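Local coordinates for acinetobacter secreted protease CpaA (Acinetobacter nosocomialis M2, PDB 6O38), which is a secreted zinc metalloprotease that forms a complex with the chaperone CpaB and is probably exported by type II secretion, at residues 192-197 / 209-214; 204-209 / 232-237; 223-228 / 250-255; 236-241 / 267-272. One frame throughout, in Å; residues are numbered along the deposited sequence.

Overall arrangement
Running from the N terminus, contact 1 closes the loop between strands 183-195 and 210-215. Contact 2 starts inside that loop, at 204-209, crosses contact 1 and shares Pro209 with it, closing the chain between 209 and 232. Contact 3 crosses contact 2 and closes the chain between 228 and 250, after strands 223-224 and 246-248. Contact 4, closing 241 to 267, shares Ile236 and Ile237 with contact 2, crosses contact 3 and is in series with contact 1. Contacts 1 and 4 extend one run of neighbouring strands; contact 2 brings a loop onto strand 235-240, and contact 3 joins two loops that pack beside these strands, Pro227 touching Ile236.

Contact 1 of 4, residues 192-197 / 209-214; sequences QKLNVQ and PLTEIA
Gln192 and Leu194 pair with residues 210-214 through five backbone hydrogen bonds that continue as far as Val196, making strands 192-195 and 210-214 parallel neighbours, 4.7 Å apart at the closest approach of their axes. The bonds alternate. Gln192 N reaches Leu210 O at 2.9 Å and its carbonyl receives Glu212 N; Leu194 N lies 2.7 Å from Glu212 O and its carbonyl receives Ala214 N. The last bond, Val196 N to Ala214 O, spans 3.2 Å where the first strand is already ending. CA-H...O contacts run between these bonds, among them Ile213 CA to Leu194 O.

The apolar side-chain contacts lie on the face of Leu194, Thr211 and Ile213. There CD1 of Leu194 meets the methyl CG2 of Thr211 at 3.9 Å, the two side chains slanting across each other. Val196 comes to the same side, its CB set 4.0 Å from CG2 of Ile213 and its branches nearly perpendicular to that side chain; Phe224 touches both residues.

Charged chains occupy the face of Lys193 and Glu212. They rise side by side, Glu212 with CG trans to its backbone N (chi1 -179°) and extended beyond, so that OE1 lies against CE of Lys193 at 3.5 Å. The ammonium NZ of Lys193 remains 4.3 Å from OE1 of Glu212, too far for a salt bridge; Lys239 on the next strand makes that bridge instead. The chemistry thus implies a junction held chiefly by main-chain bonds, with Lys193 probably adding long-range attraction to a carboxylate already paired.

Contact 2 of 4, residues 204-209 / 232-237; sequences AAVNSP and DRDRII
Pro209 and Arg235 join two chain pieces running 119° apart, through a single backbone hydrogen bond from Arg235 N to Pro209 O, 2.8 Å long and bent to 149° at the hydrogen. The donor stands well above the plane of the proline carbonyl.

Beside this bond the side chains of Val206, Asp234 and Ile236 meet. Val206 is the pivot: CG1 lies beside its own backbone N and CG2 between N and the carbonyl carbon (chi1 -65°), which gives each methyl a separate neighbour. CG1 of Val206 packs on the end of Ile236, 3.7 Å from CD1. CG2 of Val206 instead lies 3.6 Å from OD2 of Asp234, so that a methyl covers part of a buried carboxylate. The same carboxylate abuts the backbone at the proline, with OD1 of Asp234 3.5 Å from CA of Pro209. Its polar needs are met beyond this contact: OD2 accepts from Asn231 N and also bonds with Ser164 OG, which probably fixes the rotation of the group and steadies its charge.

Just before Asp234, Arg233 leads away from the loop and forms a salt bridge with Asp232, NH1 to OD1 at 2.9 Å.

The contact thus packs the connection into strand 210-215 against the start of that strand's parallel neighbour, 235-240, in the StcE-type beta-sandwich region. Trp278 of strand 277-288 touches both Val206 and Ile236, while Phe165 packs on Pro209 and Ile213 of strand 210-215 on Ile236.

Contact 3 of 4, residues 223-228 / 250-255; sequences NFTLPT and NTNVNS
A type II beta turn, Asn250 to Val253, puts Asn252 against the chain that leaves strand 223-224. The turn is closed by Val253 N bonding to Asn250 O at 3.1 Å, and Asn252, at its third position, has the left-handed backbone conformation usual there. Its CG lies beside the backbone N (chi1 -51°), directing the amide between Leu226 and Thr228.

ND2 of Asn252 donates to Leu226 O at 3.0 Å, in a bent bond of 139° at the hydrogen. The acceptor lies in the plane of the asparagine amide, but the donor stands 44° out of the plane of the leucine carbonyl. Pro227 O is also near ND2, though badly angled for a bond; Trp278 NE1 donates to it instead. Thr228 slants across the amide with its methyl CG2, 3.6 Å from CG of Asn252.

A water forms the second polar link. It accepts from Leu226 N and donates to Thr251 O, at 2.9 and 2.7 Å, so both backbone polar groups of Leu226 are tied to the turn, one directly and one through solvent.

Side-chain packing flanks these bonds. CD1 of Leu226 makes an apolar contact with CG2 of Val253 at 3.9 Å, and the methyl CG2 of Thr225 lies against the hydroxyl of Thr251, while OG1 of Thr225 bonds to Asn249 ND2.

Strand 266-272 adjoins both segments through Phe269, which is touched by Leu226 and Val253. Trp278 of strand 277-288 packs on Leu226 and Asn252, and Ile238 of strand 235-240 lies against Leu226.

Contact 4 of 4, residues 236-241 / 267-272; sequences IIIKST and YEFMYV
Phe269, Ile238 and Ile236 line one face of an antiparallel pair, strands 236-240 and 267-272, whose directions differ by 166°. Ile236 and Phe269 are a hydrogen-bonded pair: Ile236 N to Phe269 O measures 3.0 Å and Phe269 N to Ile236 O 2.9 Å. Ile238 repeats the pattern with Tyr267, its N lying 2.8 Å from Tyr267 O and its carbonyl receiving Tyr267 N.

The ring of Phe269 rises from the sheet and slants back along its own strand. CG lies beside the backbone N (chi1 -57°), which brings the ring edge to the carbonyl of Ile236; the oxygen of Ile236 lies in the ring plane, 3.6 Å from CD1 of Phe269. Farther out, CE1 of Phe269 meets the terminal methyl CD1 of Ile238 at 3.8 Å; the isoleucine approaches the ring at a slant.

On the other face Ile237 and Glu268, a non-hydrogen-bonded pair, run alongside each other, CG1 of Ile237 touching CG of Glu268 at 3.7 Å. Glu268 carries its charge beyond this apolar stem to a salt bridge with Arg235, which probably eases the repulsion between Glu268 and the nearby carboxylate of Asp122 of the chaperone CpaB.

Such alternation, with Ile236, Ile238, Tyr267 and Phe269 turned inward against Leu226, Leu261 and Trp278, and a charged side chain on the other face, is characteristic of paired strands in a beta-sandwich, here the StcE-like domain.

Contact 1 of 4, residues 192-197 / 209-214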
loop_
_atom_site.group_PDB
_atom_site.type_symbol
_atom_site.label_atom_id
_atom_site.label_comp_id
_atom_site.label_asym_id
_atom_site.label_seq_id
_atom_site.Cartn_x
_atom_site.Cartn_y
_atom_site.Cartn_z
ATOM N N GLN A 192 -22.418 4.680 -4.325
ATOM C CA GLN A 192 -23.555 5.459 -4.794
ATOM C C GLN A 192 -23.029 6.591 -5.666
ATOM O O GLN A 192 -22.326 7.482 -5.177
ATOM C CB GLN A 192 -24.362 6.019 -3.625
ATOM C CG GLN A 192 -25.599 6.793 -4.056
ATOM C CD GLN A 192 -26.244 7.556 -2.916
ATOM O OE1 GLN A 192 -25.893 7.370 -1.750
ATOM N NE2 GLN A 192 -27.187 8.429 -3.250
ATOM N N LYS A 193 -23.363 6.556 -6.952
ATOM C CA LYS A 193 -22.809 7.486 -7.924
ATOM C C LYS A 193 -23.758 8.661 -8.111
ATOM O O LYS A 193 -24.956 8.469 -8.349
ATOM C CB LYS A 193 -22.547 6.788 -9.259
ATOM C CG LYS A 193 -21.435 5.754 -9.191
ATOM C CD LYS A 193 -21.038 5.261 -10.570
ATOM C CE LYS A 193 -19.917 4.237 -10.480
ATOM N NZ LYS A 193 -19.565 3.668 -11.810
ATOM N N LEU A 194 -23.221 9.872 -8.000
ATOM C CA LEU A 194 -23.984 11.096 -8.180
ATOM C C LEU A 194 -23.261 12.009 -9.155
ATOM O O LEU A 194 -22.039 12.164 -9.085
ATOM C CB LEU A 194 -24.193 11.834 -6.849
ATOM C CG LEU A 194 -25.058 11.160 -5.783
ATOM C CD1 LEU A 194 -25.100 12.013 -4.524
ATOM C CD2 LEU A 194 -26.462 10.912 -6.313
ATOM N N ASN A 195 -24.022 12.609 -10.065
ATOM C CA ASN A 195 -23.510 13.676 -10.911
ATOM C C ASN A 195 -23.741 15.005 -10.206
ATOM O O ASN A 195 -24.851 15.279 -9.737
ATOM C CB ASN A 195 -24.192 13.663 -12.279
ATOM C CG ASN A 195 -23.894 12.402 -13.066
ATOM O OD1 ASN A 195 -22.777 11.886 -13.032
ATOM N ND2 ASN A 195 -24.895 11.898 -13.778
ATOM N N VAL A 196 -22.688 15.821 -10.118
ATOM C CA VAL A 196 -22.763 17.059 -9.352
ATOM C C VAL A 196 -23.830 18.002 -9.896
ATOM O O VAL A 196 -24.323 18.866 -9.162
ATOM C CB VAL A 196 -21.378 17.739 -9.305
ATOM C CG1 VAL A 196 -21.063 18.430 -10.626
ATOM C CG2 VAL A 196 -21.305 18.709 -8.138
ATOM N N GLN A 197 -24.208 17.856 -11.169
ATOM C CA GLN A 197 -25.296 18.655 -11.718
ATOM C C GLN A 197 -26.632 18.328 -11.064
ATOM O O GLN A 197 -27.532 19.173 -11.063
ATOM C CB GLN A 197 -25.393 18.446 -13.232
ATOM C CG GLN A 197 -25.957 17.088 -13.635
ATOM C CD GLN A 197 -25.961 16.871 -15.136
ATOM O OE1 GLN A 197 -26.068 17.819 -15.914
ATOM N NE2 GLN A 197 -25.849 15.614 -15.552
ATOM N N PRO A 209 -22.370 4.232 2.681
ATOM C CA PRO A 209 -20.992 4.339 3.191
ATOM C C PRO A 209 -20.000 4.876 2.175
ATOM O O PRO A 209 -18.899 5.281 2.571
ATOM C CB PRO A 209 -20.643 2.897 3.590
ATOM C CG PRO A 209 -21.943 2.183 3.673
ATOM C CD PRO A 209 -22.835 2.835 2.675
ATOM N N LEU A 210 -20.343 4.899 0.890
ATOM C CA LEU A 210 -19.427 5.364 -0.149
ATOM C C LEU A 210 -20.224 6.134 -1.192
ATOM O O LEU A 210 -20.993 5.537 -1.953
ATOM C CB LEU A 210 -18.677 4.194 -0.786
ATOM C CG LEU A 210 -17.649 4.554 -1.859
ATOM C CD1 LEU A 210 -16.630 5.537 -1.306
ATOM C CD2 LEU A 210 -16.963 3.303 -2.387
ATOM N N THR A 211 -20.039 7.450 -1.229
ATOM C CA THR A 211 -20.673 8.316 -2.214
ATOM C C THR A 211 -19.620 8.785 -3.210
ATOM O O THR A 211 -18.532 9.215 -2.812
ATOM C CB THR A 211 -21.343 9.516 -1.541
ATOM O OG1 THR A 211 -22.152 9.065 -0.447
ATOM C CG2 THR A 211 -22.220 10.264 -2.535
ATOM N N GLU A 212 -19.944 8.704 -4.498
ATOM C CA GLU A 212 -19.008 9.033 -5.568
ATOM C C GLU A 212 -19.613 10.149 -6.413
ATOM O O GLU A 212 -20.643 9.951 -7.065
ATOM C CB GLU A 212 -18.696 7.796 -6.411
ATOM C CG GLU A 212 -17.713 8.029 -7.540
ATOM C CD GLU A 212 -17.279 6.734 -8.202
ATOM O OE1 GLU A 212 -17.502 6.581 -9.422
ATOM O OE2 GLU A 212 -16.725 5.863 -7.497
ATOM N N ILE A 213 -18.972 11.315 -6.399
ATOM C CA ILE A 213 -19.481 12.522 -7.042
ATOM C C ILE A 213 -18.619 12.814 -8.262
ATOM O O ILE A 213 -17.406 13.027 -8.139
ATOM C CB ILE A 213 -19.490 13.711 -6.072
ATOM C CG1 ILE A 213 -20.372 13.394 -4.863
ATOM C CG2 ILE A 213 -19.969 14.972 -6.777
ATOM C CD1 ILE A 213 -20.129 14.292 -3.678
ATOM N N ALA A 214 -19.242 12.829 -9.436
ATOM C CA ALA A 214 -18.536 12.986 -10.700
ATOM C C ALA A 214 -18.687 14.401 -11.244
ATOM O O ALA A 214 -19.783 14.969 -11.240
ATOM C CB ALA A 214 -19.045 11.980 -11.733
#

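Contact 2 of 4, residues 204-209 / 232-237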
loop_
_atom_site.group_PDB
_atom_site.type_symbol
_atom_site.label_atom_id
_atom_site.label_comp_id
_atom_site.label_asym_id
_atom_site.label_seq_id
_atom_site.Cartn_x
_atom_site.Cartn_y
_atom_site.Cartn_z
ATOM N N ALA A 204 -26.142 17.924 1.287
ATOM C CA ALA A 204 -26.618 18.106 2.655
ATOM C C ALA A 204 -26.277 16.906 3.529
ATOM O O ALA A 204 -25.834 17.071 4.671
ATOM C CB ALA A 204 -28.124 18.364 2.655
ATOM N N ALA A 205 -26.473 15.694 3.015
ATOM C CA ALA A 205 -26.227 14.492 3.796
ATOM C C ALA A 205 -25.890 13.341 2.862
ATOM O O ALA A 205 -26.248 13.347 1.682
ATOM C CB ALA A 205 -27.433 14.134 4.673
ATOM N N VAL A 206 -25.194 12.348 3.409
ATOM C CA VAL A 206 -24.855 11.147 2.661
ATOM C C VAL A 206 -25.899 10.074 2.935
ATOM O O VAL A 206 -26.596 10.086 3.953
ATOM C CB VAL A 206 -23.437 10.641 2.998
ATOM C CG1 VAL A 206 -22.394 11.654 2.554
ATOM C CG2 VAL A 206 -23.315 10.354 4.485
ATOM N N ASN A 207 -26.002 9.122 2.008
ATOM C CA ASN A 207 -27.017 8.082 2.058
ATOM C C ASN A 207 -26.443 6.675 2.120
ATOM O O ASN A 207 -27.212 5.719 2.263
ATOM C CB ASN A 207 -27.945 8.192 0.836
ATOM C CG ASN A 207 -29.384 7.850 1.162
ATOM O OD1 ASN A 207 -29.723 7.564 2.310
ATOM N ND2 ASN A 207 -30.244 7.885 0.149
ATOM N N SER A 208 -25.127 6.521 2.022
ATOM C CA SER A 208 -24.495 5.212 1.926
ATOM C C SER A 208 -23.058 5.351 2.414
ATOM O O SER A 208 -22.553 6.472 2.567
ATOM C CB SER A 208 -24.546 4.679 0.482
ATOM O OG SER A 208 -23.629 5.369 -0.350
ATOM N N PRO A 209 -22.370 4.232 2.681
ATOM C CA PRO A 209 -20.992 4.339 3.191
ATOM C C PRO A 209 -20.000 4.876 2.175
ATOM O O PRO A 209 -18.899 5.281 2.571
ATOM C CB PRO A 209 -20.643 2.897 3.590
ATOM C CG PRO A 209 -21.943 2.183 3.673
ATOM C CD PRO A 209 -22.835 2.835 2.675
ATOM N N ASP A 232 -19.957 7.439 11.162
ATOM C CA ASP A 232 -18.533 7.171 11.316
ATOM C C ASP A 232 -17.993 6.382 10.128
ATOM O O ASP A 232 -18.533 5.333 9.766
ATOM C CB ASP A 232 -18.280 6.412 12.619
ATOM C CG ASP A 232 -16.864 6.589 13.133
ATOM O OD1 ASP A 232 -16.147 7.469 12.611
ATOM O OD2 ASP A 232 -16.471 5.854 14.064
ATOM N N ARG A 233 -16.942 6.920 9.505
ATOM C CA ARG A 233 -16.192 6.288 8.420
ATOM C C ARG A 233 -16.949 6.263 7.096
ATOM O O ARG A 233 -16.586 5.501 6.194
ATOM C CB ARG A 233 -15.740 4.869 8.790
ATOM C CG ARG A 233 -14.322 4.792 9.340
ATOM C CD ARG A 233 -14.122 5.744 10.507
ATOM N NE ARG A 233 -12.775 5.657 11.062
ATOM C CZ ARG A 233 -12.425 6.144 12.248
ATOM N NH1 ARG A 233 -13.325 6.755 13.007
ATOM N NH2 ARG A 233 -11.176 6.020 12.675
ATOM N N ASP A 234 -18.001 7.066 6.951
ATOM C CA ASP A 234 -18.571 7.283 5.628
ATOM C C ASP A 234 -17.545 7.969 4.734
ATOM O O ASP A 234 -16.736 8.780 5.189
ATOM C CB ASP A 234 -19.846 8.122 5.714
ATOM C CG ASP A 234 -21.012 7.353 6.300
ATOM O OD1 ASP A 234 -20.984 6.106 6.266
ATOM O OD2 ASP A 234 -21.966 7.999 6.783
ATOM N N ARG A 235 -17.580 7.638 3.446
ATOM C CA ARG A 235 -16.572 8.119 2.513
ATOM C C ARG A 235 -17.220 8.811 1.325
ATOM O O ARG A 235 -18.274 8.388 0.842
ATOM C CB ARG A 235 -15.676 6.976 2.023
ATOM C CG ARG A 235 -14.712 6.469 3.079
ATOM C CD ARG A 235 -13.675 5.532 2.490
ATOM N NE ARG A 235 -12.740 5.059 3.507
ATOM C CZ ARG A 235 -11.531 4.575 3.245
ATOM N NH1 ARG A 235 -11.102 4.500 1.992
ATOM N NH2 ARG A 235 -10.749 4.169 4.234
ATOM N N ILE A 236 -16.576 9.879 0.862
ATOM C CA ILE A 236 -16.992 10.614 -0.326
ATOM C C ILE A 236 -15.801 10.691 -1.268
ATOM O O ILE A 236 -14.737 11.195 -0.889
ATOM C CB ILE A 236 -17.503 12.026 0.010
ATOM C CG1 ILE A 236 -18.817 11.952 0.788
ATOM C CG2 ILE A 236 -17.673 12.850 -1.258
ATOM C CD1 ILE A 236 -19.371 13.308 1.162
ATOM N N ILE A 237 -15.976 10.190 -2.487
ATOM C CA ILE A 237 -14.983 10.307 -3.549
ATOM C C ILE A 237 -15.476 11.353 -4.537
ATOM O O ILE A 237 -16.633 11.310 -4.972
ATOM C CB ILE A 237 -14.732 8.959 -4.246
ATOM C CG1 ILE A 237 -14.141 7.951 -3.259
ATOM C CG2 ILE A 237 -13.804 9.139 -5.438
ATOM C CD1 ILE A 237 -13.979 6.560 -3.831
#

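Contact 3 of 4, residues 223-228 / 250-255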
loop_
_atom_site.group_PDB
_atom_site.type_symbol
_atom_site.label_atom_id
_atom_site.label_comp_id
_atom_site.label_asym_id
_atom_site.label_seq_id
_atom_site.Cartn_x
_atom_site.Cartn_y
_atom_site.Cartn_z
ATOM N N ASN A 223 -17.856 25.219 -7.276
ATOM C CA ASN A 223 -17.372 24.871 -5.950
ATOM C C ASN A 223 -18.363 23.917 -5.302
ATOM O O ASN A 223 -19.537 23.865 -5.677
ATOM C CB ASN A 223 -17.157 26.115 -5.079
ATOM C CG ASN A 223 -18.449 26.844 -4.776
ATOM O OD1 ASN A 223 -19.026 26.687 -3.699
ATOM N ND2 ASN A 223 -18.912 27.650 -5.725
ATOM N N PHE A 224 -17.873 23.159 -4.324
ATOM C CA PHE A 224 -18.658 22.104 -3.706
ATOM C C PHE A 224 -18.331 22.023 -2.223
ATOM O O PHE A 224 -17.163 22.102 -1.832
ATOM C CB PHE A 224 -18.392 20.753 -4.383
ATOM C CG PHE A 224 -19.254 19.641 -3.872
ATOM C CD1 PHE A 224 -20.543 19.477 -4.350
ATOM C CD2 PHE A 224 -18.779 18.756 -2.920
ATOM C CE1 PHE A 224 -21.344 18.456 -3.883
ATOM C CE2 PHE A 224 -19.576 17.731 -2.450
ATOM C CZ PHE A 224 -20.861 17.582 -2.932
ATOM N N THR A 225 -19.369 21.865 -1.404
ATOM C CA THR A 225 -19.235 21.797 0.047
ATOM C C THR A 225 -19.680 20.426 0.537
ATOM O O THR A 225 -20.789 19.980 0.222
ATOM C CB THR A 225 -20.058 22.892 0.730
ATOM O OG1 THR A 225 -19.658 24.176 0.233
ATOM C CG2 THR A 225 -19.855 22.851 2.237
ATOM N N LEU A 226 -18.817 19.767 1.308
ATOM C CA LEU A 226 -19.146 18.481 1.895
ATOM C C LEU A 226 -20.210 18.638 2.981
ATOM O O LEU A 226 -20.425 19.737 3.499
ATOM C CB LEU A 226 -17.893 17.831 2.480
ATOM C CG LEU A 226 -16.762 17.468 1.517
ATOM C CD1 LEU A 226 -15.840 16.442 2.154
ATOM C CD2 LEU A 226 -17.310 16.946 0.198
ATOM N N PRO A 227 -20.901 17.550 3.333
ATOM C CA PRO A 227 -21.865 17.620 4.438
ATOM C C PRO A 227 -21.186 18.004 5.744
ATOM O O PRO A 227 -19.989 17.783 5.939
ATOM C CB PRO A 227 -22.436 16.199 4.503
ATOM C CG PRO A 227 -22.221 15.641 3.143
ATOM C CD PRO A 227 -20.939 16.244 2.653
ATOM N N THR A 228 -21.975 18.589 6.646
ATOM C CA THR A 228 -21.457 18.989 7.946
ATOM C C THR A 228 -21.263 17.803 8.877
ATOM O O THR A 228 -20.448 17.879 9.803
ATOM C CB THR A 228 -22.411 19.983 8.608
ATOM O OG1 THR A 228 -23.737 19.756 8.119
ATOM C CG2 THR A 228 -22.018 21.402 8.245
ATOM N N ASN A 250 -13.073 24.040 1.855
ATOM C CA ASN A 250 -12.399 23.466 3.014
ATOM C C ASN A 250 -13.304 23.326 4.231
ATOM O O ASN A 250 -12.896 22.689 5.209
ATOM C CB ASN A 250 -11.177 24.309 3.385
ATOM C CG ASN A 250 -10.061 24.198 2.365
ATOM O OD1 ASN A 250 -10.005 24.963 1.402
ATOM N ND2 ASN A 250 -9.167 23.238 2.569
ATOM N N THR A 251 -14.505 23.901 4.205
ATOM C CA THR A 251 -15.401 23.800 5.350
ATOM C C THR A 251 -15.788 22.347 5.599
ATOM O O THR A 251 -15.978 21.568 4.660
ATOM C CB THR A 251 -16.654 24.650 5.128
ATOM O OG1 THR A 251 -17.230 24.337 3.853
ATOM C CG2 THR A 251 -16.312 26.132 5.179
ATOM N N ASN A 252 -15.876 21.984 6.879
ATOM C CA ASN A 252 -16.169 20.643 7.380
ATOM C C ASN A 252 -15.046 19.651 7.103
ATOM O O ASN A 252 -15.194 18.466 7.424
ATOM C CB ASN A 252 -17.484 20.078 6.821
ATOM C CG ASN A 252 -18.646 21.036 6.987
ATOM O OD1 ASN A 252 -18.808 21.656 8.037
ATOM N ND2 ASN A 252 -19.461 21.164 5.946
ATOM N N VAL A 253 -13.931 20.087 6.521
ATOM C CA VAL A 253 -12.801 19.221 6.214
ATOM C C VAL A 253 -11.657 19.567 7.157
ATOM O O VAL A 253 -11.429 20.742 7.466
ATOM C CB VAL A 253 -12.366 19.368 4.741
ATOM C CG1 VAL A 253 -11.255 18.384 4.405
ATOM C CG2 VAL A 253 -13.557 19.178 3.815
ATOM N N ASN A 254 -10.937 18.541 7.612
ATOM C CA ASN A 254 -9.786 18.730 8.495
ATOM C C ASN A 254 -8.531 19.032 7.673
ATOM O O ASN A 254 -7.514 18.341 7.738
ATOM C CB ASN A 254 -9.591 17.502 9.374
ATOM C CG ASN A 254 -8.497 17.689 10.408
ATOM O OD1 ASN A 254 -8.297 18.789 10.922
ATOM N ND2 ASN A 254 -7.782 16.613 10.713
ATOM N N SER A 255 -8.624 20.100 6.882
ATOM C CA SER A 255 -7.516 20.522 6.037
ATOM C C SER A 255 -7.765 21.914 5.476
ATOM O O SER A 255 -8.865 22.214 5.001
ATOM C CB SER A 255 -7.301 19.529 4.891
ATOM O OG SER A 255 -6.316 19.997 3.987
HETATM O O HOH W 1 -16.528 21.322 2.045
#

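Contact 4 of 4, residues 236-241 / 267-272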
loop_
_atom_site.group_PDB
_atom_site.type_symbol
_atom_site.label_atom_id
_atom_site.label_comp_id
_atom_site.label_asym_id
_atom_site.label_seq_id
_atom_site.Cartn_x
_atom_site.Cartn_y
_atom_site.Cartn_z
ATOM N N ILE A 236 -16.576 9.879 0.862
ATOM C CA ILE A 236 -16.992 10.614 -0.326
ATOM C C ILE A 236 -15.801 10.691 -1.268
ATOM O O ILE A 236 -14.737 11.195 -0.889
ATOM C CB ILE A 236 -17.503 12.026 0.010
ATOM C CG1 ILE A 236 -18.817 11.952 0.788
ATOM C CG2 ILE A 236 -17.673 12.850 -1.258
ATOM C CD1 ILE A 236 -19.371 13.308 1.162
ATOM N N ILE A 237 -15.976 10.190 -2.487
ATOM C CA ILE A 237 -14.983 10.307 -3.549
ATOM C C ILE A 237 -15.476 11.353 -4.537
ATOM O O ILE A 237 -16.633 11.310 -4.972
ATOM C CB ILE A 237 -14.732 8.959 -4.246
ATOM C CG1 ILE A 237 -14.141 7.951 -3.259
ATOM C CG2 ILE A 237 -13.804 9.139 -5.438
ATOM C CD1 ILE A 237 -13.979 6.560 -3.831
ATOM N N ILE A 238 -14.602 12.293 -4.885
ATOM C CA ILE A 238 -14.910 13.351 -5.839
ATOM C C ILE A 238 -13.986 13.177 -7.036
ATOM O O ILE A 238 -12.758 13.219 -6.890
ATOM C CB ILE A 238 -14.760 14.747 -5.215
ATOM C CG1 ILE A 238 -15.664 14.875 -3.986
ATOM C CG2 ILE A 238 -15.093 15.824 -6.233
ATOM C CD1 ILE A 238 -15.597 16.226 -3.310
ATOM N N LYS A 239 -14.576 12.991 -8.216
ATOM C CA LYS A 239 -13.834 12.755 -9.444
ATOM C C LYS A 239 -14.203 13.807 -10.479
ATOM O O LYS A 239 -15.317 14.339 -10.479
ATOM C CB LYS A 239 -14.141 11.370 -10.033
ATOM C CG LYS A 239 -13.712 10.180 -9.200
ATOM C CD LYS A 239 -14.246 8.903 -9.834
ATOM C CE LYS A 239 -13.973 7.678 -8.979
ATOM N NZ LYS A 239 -14.475 6.435 -9.634
ATOM N N SER A 240 -13.254 14.108 -11.361
ATOM C CA SER A 240 -13.492 15.072 -12.422
ATOM C C SER A 240 -12.897 14.578 -13.731
ATOM O O SER A 240 -11.766 14.087 -13.768
ATOM C CB SER A 240 -12.900 16.445 -12.084
ATOM O OG SER A 240 -13.046 17.339 -13.173
ATOM N N THR A 241 -13.675 14.716 -14.803
ATOM C CA THR A 241 -13.170 14.642 -16.166
ATOM C C THR A 241 -13.432 15.942 -16.914
ATOM O O THR A 241 -13.215 16.006 -18.131
ATOM C CB THR A 241 -13.796 13.461 -16.918
ATOM O OG1 THR A 241 -15.216 13.640 -16.996
ATOM C CG2 THR A 241 -13.490 12.151 -16.204
ATOM N N TYR A 267 -10.300 13.113 -5.268
ATOM C CA TYR A 267 -10.174 13.333 -3.836
ATOM C C TYR A 267 -11.046 12.333 -3.094
ATOM O O TYR A 267 -12.134 11.980 -3.558
ATOM C CB TYR A 267 -10.584 14.760 -3.448
ATOM C CG TYR A 267 -9.622 15.840 -3.892
ATOM C CD1 TYR A 267 -9.610 16.290 -5.205
ATOM C CD2 TYR A 267 -8.739 16.421 -2.992
ATOM C CE1 TYR A 267 -8.738 17.282 -5.612
ATOM C CE2 TYR A 267 -7.862 17.414 -3.388
ATOM C CZ TYR A 267 -7.867 17.841 -4.699
ATOM O OH TYR A 267 -6.995 18.828 -5.098
ATOM N N GLU A 268 -10.568 11.882 -1.937
ATOM C CA GLU A 268 -11.312 10.962 -1.090
ATOM C C GLU A 268 -11.356 11.518 0.324
ATOM O O GLU A 268 -10.326 11.940 0.861
ATOM C CB GLU A 268 -10.684 9.564 -1.095
ATOM C CG GLU A 268 -11.625 8.460 -0.642
ATOM C CD GLU A 268 -11.011 7.080 -0.769
ATOM O OE1 GLU A 268 -11.626 6.105 -0.285
ATOM O OE2 GLU A 268 -9.912 6.967 -1.352
ATOM N N PHE A 269 -12.543 11.514 0.923
ATOM C CA PHE A 269 -12.744 12.037 2.264
ATOM C C PHE A 269 -13.386 10.966 3.132
ATOM O O PHE A 269 -14.146 10.125 2.647
ATOM C CB PHE A 269 -13.624 13.297 2.262
ATOM C CG PHE A 269 -13.095 14.407 1.399
ATOM C CD1 PHE A 269 -13.347 14.425 0.036
ATOM C CD2 PHE A 269 -12.343 15.431 1.950
ATOM C CE1 PHE A 269 -12.861 15.445 -0.758
ATOM C CE2 PHE A 269 -11.853 16.452 1.161
ATOM C CZ PHE A 269 -12.113 16.460 -0.195
HETATM N N MSE A 270 -13.069 11.006 4.420
HETATM C CA MSE A 270 -13.611 10.044 5.370
HETATM C C MSE A 270 -14.030 10.745 6.654
HETATM O O MSE A 270 -13.225 11.431 7.284
HETATM C CB MSE A 270 -12.587 8.953 5.676
HETATM C CG MSE A 270 -13.083 7.893 6.642
HETATM SE SE MSE A 270 -11.650 6.719 7.240
HETATM C CE MSE A 270 -10.568 8.030 8.194
ATOM N N TYR A 271 -15.287 10.566 7.045
ATOM C CA TYR A 271 -15.810 11.236 8.226
ATOM C C TYR A 271 -15.342 10.532 9.492
ATOM O O TYR A 271 -15.259 9.301 9.544
ATOM C CB TYR A 271 -17.337 11.287 8.187
ATOM C CG TYR A 271 -17.927 12.243 9.196
ATOM C CD1 TYR A 271 -17.880 13.615 8.988
ATOM C CD2 TYR A 271 -18.525 11.777 10.360
ATOM C CE1 TYR A 271 -18.414 14.497 9.906
ATOM C CE2 TYR A 271 -19.062 12.652 11.286
ATOM C CZ TYR A 271 -19.005 14.010 11.053
ATOM O OH TYR A 271 -19.537 14.887 11.969
ATOM N N VAL A 272 -15.035 11.324 10.515
ATOM C CA VAL A 272 -14.533 10.829 11.790
ATOM C C VAL A 272 -15.459 11.372 12.870
ATOM O O VAL A 272 -15.451 12.578 13.150
ATOM C CB VAL A 272 -13.078 11.251 12.045
ATOM C CG1 VAL A 272 -12.553 10.608 13.310
ATOM C CG2 VAL A 272 -12.199 10.888 10.855
#